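Local coordinates for putative hemin storage protein (PDB 6AU1) that cleaves deacetylated poly-beta-1,6-N-acetylglucosamine, a biofilm polysaccharide, through the glycoside hydrolase domain that makes up this chain, at residues D228-V240 / Q251-L265. Sequence-based numbering, arbitrary orientation.
Sequences DMVVARNLYAQPV and QSLPEFLKSYDFVAL. With EDO (1,2-ethanediol), chain G.
R233 on strand 230-235 meets Y260, in the turn leading into strand 262-265, and F256 of helix 253-259, which illustrates how a beta-alpha-beta unit packs its helix on its own strands. Backbone bonds pair the strands in parallel: V231 O accepts F262 N, R233 O takes A264 N at 2.9 Å, and A264 O takes L235 N. Side chains extend this pairing at both ends. D261 OD2 receives V231 N at 2.8 Å on its anti lone pair, and Q251 OE1 accepts Y236 N along a nearly straight line (3.0 Å, 175°).

The aromatic contacts centre on R233. CG lies anti to the backbone N (chi1 -179°), and the extended chain runs over the Y260 face and past the CZ/CE2 rim of F256. R233 CB sits over the centre of the Y260 face, 3.7 Å from the centroid, while NH1 donates within the guanidinium plane to Y260 OH at 3.0 Å. F256 CZ lies over one guanidinium face, the two planes tilted 39° apart. A163 O binds R233 NH2 and T213 OG1 pairs with Y260 OH, so both polar ends are fixed twice.

Apolar packing continues with L235: CD1 makes a CH-pi contact near the rim of the F256 face opposite Y260, and L235 CD2 packs on V263 CG1 (3.6 Å) and also touches L253 CD1.

In this TIM-barrel domain, strands 156-159 and 297-305 flank the pair, while helices 195-223 and 277-290 pack alongside.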
loop_
_atom_site.group_PDB
_atom_site.type_symbol
_atom_site.label_atom_id
_atom_site.label_comp_id
_atom_site.label_asym_id
_atom_site.label_seq_id
_atom_site.Cartn_x
_atom_site.Cartn_y
_atom_site.Cartn_z
ATOM N N ASP A 228 -3.166 -3.764 19.861
ATOM C CA ASP A 228 -3.686 -4.578 18.768
ATOM C C ASP A 228 -3.867 -3.771 17.478
ATOM O O ASP A 228 -4.876 -3.912 16.787
ATOM C CB ASP A 228 -5.017 -5.219 19.173
ATOM C CG ASP A 228 -4.899 -6.068 20.428
ATOM O OD1 ASP A 228 -4.666 -7.289 20.305
ATOM O OD2 ASP A 228 -5.040 -5.513 21.538
ATOM N N MET A 229 -2.895 -2.923 17.162
ATOM C CA MET A 229 -2.881 -2.229 15.875
ATOM C C MET A 229 -2.358 -3.174 14.792
ATOM O O MET A 229 -1.163 -3.448 14.719
ATOM C CB MET A 229 -2.027 -0.960 15.950
ATOM C CG MET A 229 -1.891 -0.181 14.638
ATOM S SD MET A 229 -3.453 0.428 13.954
ATOM C CE MET A 229 -4.181 1.215 15.378
ATOM N N VAL A 230 -3.267 -3.671 13.959
ATOM C CA VAL A 230 -2.921 -4.605 12.893
ATOM C C VAL A 230 -2.235 -3.866 11.760
ATOM O O VAL A 230 -2.626 -2.751 11.436
ATOM C CB VAL A 230 -4.170 -5.312 12.349
ATOM C CG1 VAL A 230 -3.790 -6.399 11.355
ATOM C CG2 VAL A 230 -4.989 -5.887 13.495
ATOM N N VAL A 231 -1.206 -4.462 11.167
ATOM C CA VAL A 231 -0.568 -3.826 10.015
ATOM C C VAL A 231 -0.469 -4.737 8.795
ATOM O O VAL A 231 -0.210 -5.941 8.900
ATOM C CB VAL A 231 0.862 -3.296 10.356
ATOM C CG1 VAL A 231 0.779 -2.192 11.421
ATOM C CG2 VAL A 231 1.793 -4.431 10.802
ATOM N N ALA A 232 -0.689 -4.139 7.629
ATOM C CA ALA A 232 -0.494 -4.810 6.350
ATOM C C ALA A 232 0.393 -3.939 5.481
ATOM O O ALA A 232 0.498 -2.729 5.718
ATOM C CB ALA A 232 -1.832 -5.072 5.658
ATOM N N ARG A 233 1.035 -4.534 4.487
ATOM C CA ARG A 233 1.799 -3.731 3.528
ATOM C C ARG A 233 1.601 -4.279 2.122
ATOM O O ARG A 233 1.570 -5.491 1.931
ATOM C CB ARG A 233 3.288 -3.709 3.898
ATOM C CG ARG A 233 4.155 -2.851 2.930
ATOM C CD ARG A 233 5.557 -2.603 3.493
ATOM N NE ARG A 233 6.466 -2.099 2.460
ATOM C CZ ARG A 233 7.793 -2.136 2.556
ATOM N NH1 ARG A 233 8.373 -2.621 3.656
ATOM N NH2 ARG A 233 8.539 -1.706 1.541
ATOM N N ASN A 234 1.449 -3.386 1.144
ATOM C CA ASN A 234 1.383 -3.791 -0.260
ATOM C C ASN A 234 2.708 -4.362 -0.746
ATOM O O ASN A 234 3.775 -3.762 -0.538
ATOM C CB ASN A 234 1.015 -2.609 -1.169
ATOM C CG ASN A 234 -0.442 -2.219 -1.082
ATOM O OD1 ASN A 234 -0.753 -1.042 -0.976
ATOM N ND2 ASN A 234 -1.343 -3.199 -1.174
ATOM N N LEU A 235 2.623 -5.505 -1.417
ATOM C CA LEU A 235 3.785 -6.176 -1.994
ATOM C C LEU A 235 3.550 -6.370 -3.486
ATOM O O LEU A 235 2.492 -6.870 -3.896
ATOM C CB LEU A 235 4.013 -7.536 -1.310
ATOM C CG LEU A 235 5.090 -8.464 -1.881
ATOM C CD1 LEU A 235 6.475 -7.807 -1.815
ATOM C CD2 LEU A 235 5.085 -9.776 -1.119
ATOM N N TYR A 236 4.527 -5.971 -4.289
ATOM C CA TYR A 236 4.474 -6.210 -5.729
ATOM C C TYR A 236 4.675 -7.692 -6.063
ATOM O O TYR A 236 5.356 -8.413 -5.338
ATOM C CB TYR A 236 5.537 -5.380 -6.437
ATOM C CG TYR A 236 5.142 -3.944 -6.676
ATOM C CD1 TYR A 236 4.337 -3.600 -7.761
ATOM C CD2 TYR A 236 5.575 -2.929 -5.830
ATOM C CE1 TYR A 236 3.971 -2.281 -7.991
ATOM C CE2 TYR A 236 5.215 -1.601 -6.059
ATOM C CZ TYR A 236 4.415 -1.291 -7.137
ATOM O OH TYR A 236 4.055 0.019 -7.372
ATOM N N ALA A 237 4.112 -8.132 -7.186
ATOM C CA ALA A 237 4.189 -9.540 -7.571
ATOM C C ALA A 237 5.570 -9.958 -8.075
ATOM O O ALA A 237 5.950 -11.114 -7.915
ATOM C CB ALA A 237 3.148 -9.850 -8.629
ATOM N N GLN A 238 6.317 -9.053 -8.708
ATOM C CA GLN A 238 7.583 -9.493 -9.308
ATOM C C GLN A 238 8.576 -10.066 -8.263
ATOM O O GLN A 238 9.174 -11.118 -8.507
ATOM C CB GLN A 238 8.227 -8.348 -10.121
ATOM C CG GLN A 238 9.327 -8.796 -11.059
ATOM C CD GLN A 238 9.843 -7.682 -11.974
ATOM O OE1 GLN A 238 9.212 -6.630 -12.126
ATOM N NE2 GLN A 238 11.000 -7.918 -12.592
ATOM N N PRO A 239 8.739 -9.409 -7.094
ATOM C CA PRO A 239 9.618 -10.027 -6.084
ATOM C C PRO A 239 9.167 -11.411 -5.590
ATOM O O PRO A 239 9.978 -12.152 -5.042
ATOM C CB PRO A 239 9.584 -9.019 -4.925
ATOM C CG PRO A 239 9.254 -7.718 -5.559
ATOM C CD PRO A 239 8.328 -8.040 -6.700
ATOM N N VAL A 240 7.894 -11.750 -5.772
ATOM C CA VAL A 240 7.397 -13.074 -5.413
ATOM C C VAL A 240 7.664 -14.078 -6.539
ATOM O O VAL A 240 8.186 -15.172 -6.309
ATOM C CB VAL A 240 5.895 -13.019 -5.101
ATOM C CG1 VAL A 240 5.365 -14.413 -4.711
ATOM C CG2 VAL A 240 5.628 -11.988 -4.008
ATOM N N GLN A 251 11.581 -4.831 -1.679
ATOM C CA GLN A 251 10.508 -5.586 -1.025
ATOM C C GLN A 251 10.809 -7.073 -1.138
ATOM O O GLN A 251 11.515 -7.483 -2.048
ATOM C CB GLN A 251 9.152 -5.292 -1.665
ATOM C CG GLN A 251 8.770 -3.819 -1.743
ATOM C CD GLN A 251 7.382 -3.633 -2.311
ATOM O OE1 GLN A 251 6.850 -4.519 -2.968
ATOM N NE2 GLN A 251 6.784 -2.475 -2.058
ATOM N N SER A 252 10.247 -7.877 -0.237
ATOM C CA SER A 252 10.570 -9.304 -0.148
ATOM C C SER A 252 9.424 -10.053 0.513
ATOM O O SER A 252 8.929 -9.610 1.535
ATOM C CB SER A 252 11.855 -9.517 0.660
ATOM O OG SER A 252 11.954 -10.840 1.130
ATOM N N LEU A 253 9.007 -11.186 -0.049
ATOM C CA LEU A 253 7.898 -11.924 0.554
ATOM C C LEU A 253 8.278 -12.535 1.911
ATOM O O LEU A 253 7.537 -12.356 2.877
ATOM C CB LEU A 253 7.376 -13.007 -0.397
ATOM C CG LEU A 253 6.270 -13.896 0.177
ATOM C CD1 LEU A 253 5.080 -13.055 0.664
ATOM C CD2 LEU A 253 5.826 -14.909 -0.862
ATOM N N PRO A 254 9.428 -13.237 2.008
ATOM C CA PRO A 254 9.767 -13.813 3.320
ATOM C C PRO A 254 9.893 -12.778 4.436
ATOM O O PRO A 254 9.423 -13.019 5.554
ATOM C CB PRO A 254 11.127 -14.478 3.073
ATOM C CG PRO A 254 11.172 -14.731 1.630
ATOM C CD PRO A 254 10.397 -13.648 0.971
ATOM N N GLU A 255 10.531 -11.651 4.135
ATOM C CA GLU A 255 10.737 -10.612 5.135
ATOM C C GLU A 255 9.412 -9.940 5.501
ATOM O O GLU A 255 9.198 -9.588 6.660
ATOM C CB GLU A 255 11.739 -9.569 4.638
ATOM C CG GLU A 255 13.156 -10.118 4.456
ATOM C CD GLU A 255 13.755 -10.624 5.756
ATOM O OE1 GLU A 255 13.553 -9.970 6.801
ATOM O OE2 GLU A 255 14.423 -11.679 5.737
ATOM N N PHE A 256 8.534 -9.764 4.519
ATOM C CA PHE A 256 7.216 -9.178 4.790
ATOM C C PHE A 256 6.416 -10.105 5.686
ATOM O O PHE A 256 5.750 -9.656 6.629
ATOM C CB PHE A 256 6.425 -8.919 3.500
ATOM C CG PHE A 256 6.722 -7.588 2.834
ATOM C CD1 PHE A 256 7.989 -7.025 2.880
ATOM C CD2 PHE A 256 5.721 -6.919 2.147
ATOM C CE1 PHE A 256 8.246 -5.796 2.250
ATOM C CE2 PHE A 256 5.973 -5.688 1.524
ATOM C CZ PHE A 256 7.245 -5.145 1.567
ATOM N N LEU A 257 6.477 -11.401 5.394
ATOM C CA LEU A 257 5.700 -12.369 6.166
ATOM C C LEU A 257 6.142 -12.393 7.621
ATOM O O LEU A 257 5.341 -12.690 8.513
ATOM C CB LEU A 257 5.820 -13.775 5.562
ATOM C CG LEU A 257 5.032 -14.038 4.274
ATOM C CD1 LEU A 257 5.466 -15.357 3.630
ATOM C CD2 LEU A 257 3.525 -14.029 4.540
ATOM N N LYS A 258 7.417 -12.083 7.857
ATOM C CA LYS A 258 7.961 -12.095 9.205
ATOM C C LYS A 258 7.546 -10.869 10.011
ATOM O O LYS A 258 7.553 -10.905 11.246
ATOM C CB LYS A 258 9.492 -12.187 9.160
ATOM C CG LYS A 258 10.021 -13.578 8.853
ATOM C CD LYS A 258 11.495 -13.545 8.474
ATOM C CE LYS A 258 12.335 -12.824 9.515
ATOM N NZ LYS A 258 13.779 -12.817 9.137
ATOM N N SER A 259 7.178 -9.797 9.322
ATOM C CA SER A 259 7.029 -8.501 9.983
ATOM C C SER A 259 5.624 -7.906 9.979
ATOM O O SER A 259 5.295 -7.100 10.850
ATOM C CB SER A 259 7.984 -7.497 9.343
ATOM O OG SER A 259 9.304 -8.017 9.293
ATOM N N TYR A 260 4.798 -8.275 9.007
ATOM C CA TYR A 260 3.449 -7.706 8.945
ATOM C C TYR A 260 2.412 -8.749 9.320
ATOM O O TYR A 260 2.640 -9.943 9.161
ATOM C CB TYR A 260 3.154 -7.133 7.549
ATOM C CG TYR A 260 4.146 -6.059 7.174
ATOM C CD1 TYR A 260 4.062 -4.796 7.731
ATOM C CD2 TYR A 260 5.198 -6.329 6.297
ATOM C CE1 TYR A 260 4.980 -3.813 7.409
ATOM C CE2 TYR A 260 6.118 -5.364 5.980
ATOM C CZ TYR A 260 6.014 -4.113 6.537
ATOM O OH TYR A 260 6.943 -3.151 6.232
ATOM N N ASP A 261 1.273 -8.295 9.835
ATOM C CA ASP A 261 0.203 -9.232 10.147
ATOM C C ASP A 261 -0.360 -9.825 8.872
ATOM O O ASP A 261 -0.664 -11.022 8.814
ATOM C CB ASP A 261 -0.894 -8.550 10.941
ATOM C CG ASP A 261 -0.402 -8.053 12.270
ATOM O OD1 ASP A 261 -0.128 -8.901 13.141
ATOM O OD2 ASP A 261 -0.282 -6.824 12.437
ATOM N N PHE A 262 -0.477 -8.980 7.852
ATOM C CA PHE A 262 -0.929 -9.410 6.539
ATOM C C PHE A 262 -0.075 -8.809 5.452
ATOM O O PHE A 262 0.387 -7.670 5.561
ATOM C CB PHE A 262 -2.392 -9.028 6.311
ATOM C CG PHE A 262 -3.334 -9.712 7.254
ATOM C CD1 PHE A 262 -3.588 -11.066 7.124
ATOM C CD2 PHE A 262 -3.944 -9.011 8.276
ATOM C CE1 PHE A 262 -4.454 -11.706 7.993
ATOM C CE2 PHE A 262 -4.800 -9.645 9.146
ATOM C CZ PHE A 262 -5.052 -10.995 9.003
ATOM N N VAL A 263 0.136 -9.591 4.402
ATOM C CA VAL A 263 0.831 -9.119 3.211
ATOM C C VAL A 263 -0.212 -8.878 2.136
ATOM O O VAL A 263 -0.912 -9.817 1.739
ATOM C CB VAL A 263 1.864 -10.144 2.718
ATOM C CG1 VAL A 263 2.489 -9.682 1.400
ATOM C CG2 VAL A 263 2.939 -10.356 3.772
ATOM N N ALA A 264 -0.352 -7.624 1.706
ATOM C CA ALA A 264 -1.336 -7.273 0.680
ATOM C C ALA A 264 -0.695 -7.404 -0.695
ATOM O O ALA A 264 -0.195 -6.429 -1.270
ATOM C CB ALA A 264 -1.875 -5.863 0.894
ATOM N N LEU A 265 -0.728 -8.617 -1.223
ATOM C CA LEU A 265 -0.014 -8.933 -2.454
ATOM C C LEU A 265 -0.822 -8.483 -3.663
ATOM O O LEU A 265 -1.989 -8.847 -3.802
ATOM C CB LEU A 265 0.265 -10.436 -2.514
ATOM C CG LEU A 265 0.897 -10.991 -3.784
ATOM C CD1 LEU A 265 2.242 -10.344 -4.057
ATOM C CD2 LEU A 265 1.065 -12.507 -3.640
HETATM C C1 EDO G . 3.885 3.407 -6.916
HETATM O O1 EDO G . 3.437 3.751 -5.592
HETATM C C2 EDO G . 5.361 3.020 -6.880
HETATM O O2 EDO G . 5.513 1.763 -6.210
HETATM O O HOH W 1 10.569 -12.266 -2.310
#